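Local coordinates for orotidine 5'-phosphate decarboxylase (Sulfolobus solfataricus, PDB 4DBD), which probably catalyses the decarboxylation of orotidine 5'-monophosphate to UMP, the last step of de novo UMP biosynthesis, as a homodimeric TIM barrel, at residues 86-95 with 126-134; 107-116 with 134-145. All coordinates share one frame; numbering follows the deposited sequence.

Contact 1 of 2, residues 86-95 with 126-134; sequences SFIGVKGSLD and YIKNVIREI
The ring of Tyr-126 meets the 86-89 turn at its edge, where the carbonyl oxygen of Phe-87 lies close to the ring plane, 3.8 Å from CE2. One face of the same ring carries CG2 of Val-130, from the next turn of its own helix, set toward the rim. The phenol OH comes to 3.5 Å from CA of Gly-89, where a side chain would collide with it. Two waters hydrogen-bond to that hydroxyl: one also donates to Phe-87 O, the other accepts from Val-90 N in the first turn of helix 90-95. In the conformer given here, one of two, the ring of Phe-87 has CG2 of Ile-88 over one face; its edge-to-face meeting with Phe-87 of the second subunit is accordingly less certain.

The rest of the contact is largely aliphatic. Val-130, with CG1 anti to its backbone N (chi1 171°), puts that methyl 3.5 Å from Ser-86 O and 3.8 Å from CD1 of Leu-94. Ile-134 turns CD1 onto Leu-94 CB, 3.6 Å away, while its CG1 slides past CG2 of Val-90. At the solvent side the bent chain of Lys-91 crosses Glu-133 at about a right angle, and NZ forms a salt bridge with OE1 of Glu-133 at 3.0 Å, though the hydrogen bond within it is weak.

Helices 90-95 and 126-134 cross at -64°, their axes 11.2 Å apart, as neighbours on the outside of the barrel. Strand 107-113 lies against both: Ser-86 OG bonds to Val-111 O, Leu-94 packs on Leu-110 and Ile-134 on Leu-108, while Ile-127 leans on Tyr-152 of helix 146-155.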
loop_
_atom_site.group_PDB
_atom_site.type_symbol
_atom_site.label_atom_id
_atom_site.label_comp_id
_atom_site.label_asym_id
_atom_site.label_seq_id
_atom_site.Cartn_x
_atom_site.Cartn_y
_atom_site.Cartn_z
ATOM N N SER A 86 0.504 10.029 -3.030
ATOM C CA SER A 86 0.099 11.396 -2.709
ATOM C C SER A 86 -1.335 11.481 -2.210
ATOM O O SER A 86 -1.648 12.311 -1.353
ATOM C CB SER A 86 0.199 12.296 -3.953
ATOM O OG SER A 86 1.526 12.389 -4.424
ATOM N N PHE A 87 -2.218 10.631 -2.740
ATOM C CA PHE A 87 -3.660 10.817 -2.508
ATOM C C PHE A 87 -4.079 10.703 -1.041
ATOM O O PHE A 87 -5.151 11.189 -0.650
ATOM C CB PHE A 87 -4.516 9.905 -3.411
ATOM C CG PHE A 87 -4.570 8.463 -2.970
ATOM C CD1 PHE A 87 -5.474 8.051 -1.999
ATOM C CD2 PHE A 87 -3.750 7.517 -3.559
ATOM C CE1 PHE A 87 -5.528 6.717 -1.599
ATOM C CE2 PHE A 87 -3.801 6.192 -3.169
ATOM C CZ PHE A 87 -4.690 5.790 -2.190
ATOM N N ILE A 88 -3.222 10.100 -0.223
ATOM C CA ILE A 88 -3.528 9.965 1.211
ATOM C C ILE A 88 -3.462 11.282 1.979
ATOM O O ILE A 88 -3.997 11.388 3.083
ATOM C CB ILE A 88 -2.627 8.935 1.900
ATOM C CG1 ILE A 88 -1.168 9.371 1.841
ATOM C CG2 ILE A 88 -2.802 7.556 1.249
ATOM C CD1 ILE A 88 -0.224 8.278 2.319
ATOM N N GLY A 89 -2.784 12.273 1.410
ATOM C CA GLY A 89 -2.792 13.598 1.993
ATOM C C GLY A 89 -1.716 13.821 3.035
ATOM O O GLY A 89 -0.895 12.937 3.327
ATOM N N VAL A 90 -1.728 15.012 3.625
ATOM C CA VAL A 90 -0.598 15.454 4.434
ATOM C C VAL A 90 -0.802 15.235 5.938
ATOM O O VAL A 90 -0.119 14.426 6.556
ATOM C CB VAL A 90 -0.271 16.940 4.133
ATOM C CG1 VAL A 90 0.844 17.467 5.056
ATOM C CG2 VAL A 90 0.096 17.113 2.655
ATOM N N LYS A 91 -1.754 15.949 6.528
ATOM C CA LYS A 91 -1.874 15.965 7.981
ATOM C C LYS A 91 -2.165 14.592 8.570
ATOM O O LYS A 91 -3.199 13.985 8.271
ATOM C CB LYS A 91 -2.948 16.971 8.416
ATOM C CG LYS A 91 -2.455 18.407 8.479
ATOM C CD LYS A 91 -1.746 18.781 7.185
ATOM C CE LYS A 91 -2.011 20.225 6.772
ATOM N NZ LYS A 91 -1.833 20.403 5.290
ATOM N N GLY A 92 -1.249 14.097 9.399
ATOM C CA GLY A 92 -1.447 12.826 10.078
ATOM C C GLY A 92 -1.104 11.630 9.201
ATOM O O GLY A 92 -1.358 10.480 9.569
ATOM N N SER A 93 -0.530 11.903 8.036
ATOM C CA SER A 93 -0.115 10.839 7.121
ATOM C C SER A 93 1.246 11.188 6.523
ATOM O O SER A 93 2.280 10.884 7.112
ATOM C CB SER A 93 -1.184 10.612 6.052
ATOM O OG SER A 93 -0.820 9.585 5.145
ATOM N N LEU A 94 1.269 11.860 5.376
ATOM C CA LEU A 94 2.558 12.147 4.757
ATOM C C LEU A 94 3.466 13.096 5.554
ATOM O O LEU A 94 4.696 12.979 5.478
ATOM C CB LEU A 94 2.385 12.623 3.314
ATOM C CG LEU A 94 1.892 11.540 2.352
ATOM C CD1 LEU A 94 1.474 12.177 1.040
ATOM C CD2 LEU A 94 2.973 10.460 2.120
ATOM N N ASP A 95 2.900 14.030 6.315
ATOM C CA ASP A 95 3.785 14.918 7.082
ATOM C C ASP A 95 4.625 14.141 8.098
ATOM O O ASP A 95 5.830 14.363 8.222
ATOM C CB ASP A 95 3.053 16.120 7.720
ATOM C CG ASP A 95 1.938 15.716 8.681
ATOM O OD1 ASP A 95 1.738 14.513 8.945
ATOM O OD2 ASP A 95 1.263 16.631 9.202
ATOM N N TYR A 126 -5.345 18.537 -6.446
ATOM C CA TYR A 126 -5.129 18.076 -5.078
ATOM C C TYR A 126 -3.762 17.398 -4.922
ATOM O O TYR A 126 -2.996 17.711 -4.018
ATOM C CB TYR A 126 -6.222 17.097 -4.668
ATOM C CG TYR A 126 -6.046 16.604 -3.247
ATOM C CD1 TYR A 126 -6.150 17.484 -2.175
ATOM C CD2 TYR A 126 -5.766 15.266 -2.978
ATOM C CE1 TYR A 126 -5.992 17.053 -0.874
ATOM C CE2 TYR A 126 -5.605 14.822 -1.675
ATOM C CZ TYR A 126 -5.719 15.720 -0.628
ATOM O OH TYR A 126 -5.559 15.289 0.665
ATOM N N ILE A 127 -3.467 16.454 -5.805
ATOM C CA ILE A 127 -2.214 15.720 -5.709
ATOM C C ILE A 127 -1.015 16.663 -5.871
ATOM O O ILE A 127 -0.050 16.580 -5.123
ATOM C CB ILE A 127 -2.187 14.518 -6.703
ATOM C CG1 ILE A 127 -2.922 13.324 -6.059
ATOM C CG2 ILE A 127 -0.760 14.126 -7.025
ATOM C CD1 ILE A 127 -3.406 12.270 -7.041
ATOM N N LYS A 128 -1.081 17.577 -6.833
ATOM C CA LYS A 128 -0.012 18.565 -6.987
ATOM C C LYS A 128 0.182 19.401 -5.729
ATOM O O LYS A 128 1.316 19.667 -5.323
ATOM C CB LYS A 128 -0.262 19.453 -8.215
ATOM C CG LYS A 128 -0.035 18.711 -9.514
ATOM C CD LYS A 128 -0.209 19.606 -10.744
ATOM C CE LYS A 128 -0.003 18.803 -12.024
ATOM N NZ LYS A 128 0.088 19.684 -13.227
ATOM N N ASN A 129 -0.918 19.808 -5.106
ATOM C CA ASN A 129 -0.832 20.526 -3.837
ATOM C C ASN A 129 -0.178 19.711 -2.729
ATOM O O ASN A 129 0.642 20.219 -1.970
ATOM C CB ASN A 129 -2.211 20.998 -3.391
ATOM C CG ASN A 129 -2.705 22.145 -4.219
ATOM O OD1 ASN A 129 -1.920 22.788 -4.917
ATOM N ND2 ASN A 129 -4.007 22.411 -4.159
ATOM N N VAL A 130 -0.562 18.449 -2.616
ATOM C CA VAL A 130 0.099 17.566 -1.662
ATOM C C VAL A 130 1.597 17.537 -1.937
ATOM O O VAL A 130 2.417 17.643 -1.017
ATOM C CB VAL A 130 -0.494 16.151 -1.708
ATOM C CG1 VAL A 130 0.336 15.214 -0.875
ATOM C CG2 VAL A 130 -1.936 16.174 -1.219
ATOM N N ILE A 131 1.967 17.386 -3.207
ATOM C CA ILE A 131 3.385 17.317 -3.552
ATOM C C ILE A 131 4.097 18.621 -3.202
ATOM O O ILE A 131 5.214 18.614 -2.689
ATOM C CB ILE A 131 3.590 16.951 -5.042
ATOM C CG1 ILE A 131 3.119 15.512 -5.278
ATOM C CG2 ILE A 131 5.040 17.116 -5.444
ATOM C CD1 ILE A 131 2.944 15.141 -6.754
ATOM N N ARG A 132 3.443 19.744 -3.471
ATOM C CA ARG A 132 4.010 21.044 -3.105
ATOM C C ARG A 132 4.243 21.229 -1.601
ATOM O O ARG A 132 5.274 21.760 -1.195
ATOM C CB ARG A 132 3.140 22.172 -3.654
ATOM C CG ARG A 132 3.167 22.259 -5.156
ATOM C CD ARG A 132 2.034 23.133 -5.658
ATOM N NE ARG A 132 2.053 23.247 -7.108
ATOM C CZ ARG A 132 0.971 23.173 -7.876
ATOM N NH1 ARG A 132 -0.227 23.001 -7.330
ATOM N NH2 ARG A 132 1.089 23.281 -9.190
ATOM N N GLU A 133 3.297 20.788 -0.775
ATOM C CA GLU A 133 3.461 20.892 0.678
ATOM C C GLU A 133 4.594 20.012 1.201
ATOM O O GLU A 133 5.380 20.431 2.045
ATOM C CB GLU A 133 2.167 20.527 1.407
ATOM C CG GLU A 133 1.091 21.585 1.351
ATOM C CD GLU A 133 -0.140 21.186 2.140
ATOM O OE1 GLU A 133 -0.044 20.233 2.945
ATOM O OE2 GLU A 133 -1.205 21.817 1.952
ATOM N N ILE A 134 4.668 18.785 0.696
ATOM C CA ILE A 134 5.602 17.785 1.207
ATOM C C ILE A 134 7.011 17.976 0.665
ATOM O O ILE A 134 7.988 17.770 1.381
ATOM C CB ILE A 134 5.104 16.351 0.895
ATOM C CG1 ILE A 134 3.838 16.052 1.704
ATOM C CG2 ILE A 134 6.187 15.311 1.189
ATOM C CD1 ILE A 134 4.094 15.831 3.197
HETATM O O HOH W 1 -6.273 12.870 1.057
HETATM O O HOH W 2 -3.757 16.881 2.524
#

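Contact 2 of 2, residues 107-116 with 134-145; sequences NLYLVAVMSH and ISPKGIVVGGTK
Tyr-109 lays one ring face over Gly-138, with CD1 only 3.4 Å from its CA. With CG beside its own backbone N (chi1 -75°), the ring runs alongside Lys-137, whose NZ comes 2.9 Å from the phenol OH; Glu-55 binds both ends. A leucine in place of Tyr-109 would probably leave Gly-138 without its ring cover and Glu-55 with one hydrogen bond fewer. On the other face of the sheet, Leu-110 CD1 packs 3.8 Å from CG of Pro-136. The side chains of Leu-108 and Ile-134 cross at about a right angle, CD2 of Leu-108 touching CG2 of Ile-134.

These are neighbouring parallel strands of a TIM barrel, joined through helix 124-134 as a beta-alpha-beta unit. The register slips at a beta bulge, where Val-140 O accepts from both Ala-112 N and Val-113 N, each in the carbonyl plane.

Past the strand ends, Lys-145 folds back across CG1 of Val-113, and its NZ reaches Met-114 O at 2.9 Å, nearly along the C=O axis. Thr-144 places OG1 between its backbone N and carbonyl carbon (chi1 51°) and donates to a lone pair of Ser-115 O. Ser-115, a predicted substrate-binding residue, holds OG 3.2 Å from CA of Gly-142.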
loop_
_atom_site.group_PDB
_atom_site.type_symbol
_atom_site.label_atom_id
_atom_site.label_comp_id
_atom_site.label_asym_id
_atom_site.label_seq_id
_atom_site.Cartn_x
_atom_site.Cartn_y
_atom_site.Cartn_z
ATOM N N ASN A 107 15.066 9.291 1.286
ATOM C CA ASN A 107 14.313 10.076 0.315
ATOM C C ASN A 107 12.868 9.586 0.199
ATOM O O ASN A 107 12.590 8.390 0.366
ATOM C CB ASN A 107 14.957 9.980 -1.073
ATOM C CG ASN A 107 16.389 10.466 -1.096
ATOM O OD1 ASN A 107 16.705 11.547 -0.600
ATOM N ND2 ASN A 107 17.268 9.664 -1.687
ATOM N N LEU A 108 11.959 10.505 -0.122
ATOM C CA LEU A 108 10.558 10.171 -0.368
ATOM C C LEU A 108 10.211 10.469 -1.821
ATOM O O LEU A 108 10.566 11.524 -2.346
ATOM C CB LEU A 108 9.633 10.990 0.560
ATOM C CG LEU A 108 8.115 10.819 0.445
ATOM C CD1 LEU A 108 7.694 9.369 0.705
ATOM C CD2 LEU A 108 7.360 11.785 1.370
ATOM N N TYR A 109 9.554 9.512 -2.471
ATOM C CA TYR A 109 8.973 9.703 -3.803
ATOM C C TYR A 109 7.463 9.559 -3.671
ATOM O O TYR A 109 6.989 8.594 -3.062
ATOM C CB TYR A 109 9.483 8.623 -4.760
ATOM C CG TYR A 109 10.908 8.821 -5.206
ATOM C CD1 TYR A 109 11.192 9.363 -6.452
ATOM C CD2 TYR A 109 11.973 8.460 -4.388
ATOM C CE1 TYR A 109 12.494 9.548 -6.871
ATOM C CE2 TYR A 109 13.288 8.639 -4.805
ATOM C CZ TYR A 109 13.534 9.186 -6.046
ATOM O OH TYR A 109 14.821 9.377 -6.476
ATOM N N LEU A 110 6.702 10.492 -4.247
ATOM C CA LEU A 110 5.246 10.424 -4.143
ATOM C C LEU A 110 4.605 10.045 -5.476
ATOM O O LEU A 110 5.006 10.526 -6.533
ATOM C CB LEU A 110 4.666 11.745 -3.653
ATOM C CG LEU A 110 5.021 12.215 -2.243
ATOM C CD1 LEU A 110 4.359 13.557 -1.975
ATOM C CD2 LEU A 110 4.586 11.173 -1.194
ATOM N N VAL A 111 3.608 9.170 -5.417
ATOM C CA VAL A 111 2.899 8.745 -6.618
ATOM C C VAL A 111 1.945 9.839 -7.097
ATOM O O VAL A 111 1.026 10.239 -6.371
ATOM C CB VAL A 111 2.119 7.448 -6.364
ATOM C CG1 VAL A 111 1.270 7.107 -7.592
ATOM C CG2 VAL A 111 3.086 6.326 -6.040
ATOM N N ALA A 112 2.162 10.332 -8.316
ATOM C CA ALA A 112 1.326 11.425 -8.838
ATOM C C ALA A 112 0.311 10.931 -9.856
ATOM O O ALA A 112 -0.869 11.296 -9.794
ATOM C CB ALA A 112 2.182 12.552 -9.432
ATOM N N VAL A 113 0.779 10.145 -10.819
ATOM C CA VAL A 113 -0.082 9.581 -11.847
ATOM C C VAL A 113 0.280 8.116 -12.072
ATOM O O VAL A 113 1.454 7.776 -12.217
ATOM C CB VAL A 113 0.072 10.324 -13.188
ATOM C CG1 VAL A 113 -0.966 9.818 -14.196
ATOM C CG2 VAL A 113 -0.050 11.820 -12.978
ATOM N N MET A 114 -0.716 7.244 -12.094
ATOM C CA MET A 114 -0.446 5.849 -12.452
ATOM C C MET A 114 -0.774 5.539 -13.907
ATOM O O MET A 114 -1.429 6.333 -14.593
ATOM C CB MET A 114 -1.140 4.886 -11.499
ATOM C CG MET A 114 -0.747 5.134 -10.063
ATOM S SD MET A 114 -1.156 3.755 -8.990
ATOM C CE MET A 114 -0.192 2.448 -9.766
ATOM N N SER A 115 -0.305 4.381 -14.373
ATOM C CA SER A 115 -0.367 4.033 -15.795
ATOM C C SER A 115 -1.625 3.284 -16.239
ATOM O O SER A 115 -1.889 3.172 -17.438
ATOM C CB SER A 115 0.860 3.205 -16.183
ATOM O OG SER A 115 2.066 3.898 -15.941
ATOM N N HIS A 116 -2.392 2.738 -15.301
ATOM C CA HIS A 116 -3.580 1.990 -15.701
ATOM C C HIS A 116 -4.725 2.938 -16.063
ATOM O O HIS A 116 -4.777 4.085 -15.604
ATOM C CB HIS A 116 -4.001 0.999 -14.611
ATOM C CG HIS A 116 -4.327 1.652 -13.309
ATOM N ND1 HIS A 116 -3.365 2.221 -12.506
ATOM C CD2 HIS A 116 -5.513 1.846 -12.681
ATOM C CE1 HIS A 116 -3.942 2.738 -11.435
ATOM N NE2 HIS A 116 -5.241 2.522 -11.515
ATOM N N ILE A 134 4.668 18.785 0.696
ATOM C CA ILE A 134 5.602 17.785 1.207
ATOM C C ILE A 134 7.011 17.976 0.665
ATOM O O ILE A 134 7.988 17.770 1.381
ATOM C CB ILE A 134 5.104 16.351 0.895
ATOM C CG1 ILE A 134 3.838 16.052 1.704
ATOM C CG2 ILE A 134 6.187 15.311 1.189
ATOM C CD1 ILE A 134 4.094 15.831 3.197
ATOM N N SER A 135 7.113 18.386 -0.593
ATOM C CA SER A 135 8.407 18.609 -1.229
ATOM C C SER A 135 9.291 17.362 -1.175
ATOM O O SER A 135 10.381 17.386 -0.593
ATOM C CB SER A 135 9.115 19.810 -0.589
ATOM O OG SER A 135 10.354 20.062 -1.225
ATOM N N PRO A 136 8.821 16.265 -1.785
ATOM C CA PRO A 136 9.556 14.996 -1.838
ATOM C C PRO A 136 10.814 15.116 -2.701
ATOM O O PRO A 136 10.964 16.095 -3.426
ATOM C CB PRO A 136 8.547 14.036 -2.498
ATOM C CG PRO A 136 7.659 14.956 -3.341
ATOM C CD PRO A 136 7.539 16.213 -2.519
ATOM N N LYS A 137 11.715 14.143 -2.604
ATOM C CA LYS A 137 12.857 14.061 -3.516
ATOM C C LYS A 137 12.354 13.897 -4.950
ATOM O O LYS A 137 12.886 14.505 -5.885
ATOM C CB LYS A 137 13.739 12.871 -3.150
ATOM C CG LYS A 137 14.768 12.497 -4.222
ATOM C CD LYS A 137 16.128 13.126 -3.966
ATOM C CE LYS A 137 17.131 12.741 -5.061
ATOM N NZ LYS A 137 16.766 11.462 -5.725
ATOM N N GLY A 138 11.313 13.087 -5.109
ATOM C CA GLY A 138 10.835 12.718 -6.428
ATOM C C GLY A 138 9.355 12.405 -6.485
ATOM O O GLY A 138 8.665 12.381 -5.456
ATOM N N ILE A 139 8.871 12.165 -7.702
ATOM C CA ILE A 139 7.482 11.798 -7.925
ATOM C C ILE A 139 7.409 10.737 -9.001
ATOM O O ILE A 139 8.261 10.677 -9.897
ATOM C CB ILE A 139 6.605 13.013 -8.335
ATOM C CG1 ILE A 139 7.215 13.717 -9.538
ATOM C CG2 ILE A 139 6.444 13.979 -7.145
ATOM C CD1 ILE A 139 6.400 14.917 -10.023
ATOM N N VAL A 140 6.389 9.894 -8.901
ATOM C CA VAL A 140 6.184 8.815 -9.846
ATOM C C VAL A 140 5.102 9.258 -10.827
ATOM O O VAL A 140 3.979 9.531 -10.417
ATOM C CB VAL A 140 5.726 7.523 -9.110
ATOM C CG1 VAL A 140 5.584 6.359 -10.089
ATOM C CG2 VAL A 140 6.692 7.167 -7.995
ATOM N N VAL A 141 5.449 9.370 -12.109
ATOM C CA VAL A 141 4.469 9.740 -13.137
ATOM C C VAL A 141 4.446 8.673 -14.232
ATOM O O VAL A 141 5.450 8.451 -14.912
ATOM C CB VAL A 141 4.770 11.110 -13.769
ATOM C CG1 VAL A 141 3.600 11.527 -14.649
ATOM C CG2 VAL A 141 5.017 12.154 -12.685
ATOM N N GLY A 142 3.293 8.026 -14.396
ATOM C CA GLY A 142 3.149 6.882 -15.290
ATOM C C GLY A 142 3.702 7.048 -16.697
ATOM O O GLY A 142 3.518 8.092 -17.331
ATOM N N GLY A 143 4.364 6.000 -17.192
ATOM C CA GLY A 143 5.012 6.029 -18.497
ATOM C C GLY A 143 4.061 5.932 -19.683
ATOM O O GLY A 143 4.440 6.243 -20.814
ATOM N N THR A 144 2.830 5.490 -19.431
ATOM C CA THR A 144 1.784 5.504 -20.448
ATOM C C THR A 144 1.194 6.905 -20.545
ATOM O O THR A 144 0.451 7.217 -21.479
ATOM C CB THR A 144 0.630 4.587 -20.062
ATOM O OG1 THR A 144 0.228 4.901 -18.724
ATOM C CG2 THR A 144 1.037 3.134 -20.145
ATOM N N LYS A 145 1.509 7.735 -19.557
ATOM C CA LYS A 145 0.879 9.042 -19.416
ATOM C C LYS A 145 1.874 10.147 -19.774
ATOM O O LYS A 145 2.274 10.944 -18.908
ATOM C CB LYS A 145 0.369 9.220 -17.980
ATOM C CG LYS A 145 -0.481 8.051 -17.454
ATOM C CD LYS A 145 -1.774 7.885 -18.264
ATOM C CE LYS A 145 -2.748 6.895 -17.601
ATOM N NZ LYS A 145 -3.393 7.427 -16.358
HETATM O O HOH W 3 12.572 13.221 0.341
#

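Overall arrangement
Contact 2 lies in the barrel wall, its centre about 8 Å from the centre of the chain; contact 1 belongs to the helical layer outside, about 18 Å from that centre. Both are mostly buried, but contact 1 has an exposed charged rim. Its chemistry is branched aliphatic packing with waters and one salt bridge, whereas backbone hydrogen bonds between strands dominate contact 2. Helix 124-134 ends at Ile-134, shared by both, before the chain enters strand 138-141. The layers also meet where Ile-131 CD1 packs on Ile-139 CG2. Both touch the second subunit, and His-116 of contact 2 bonds to Ile-88 O of the other copy's contact 1.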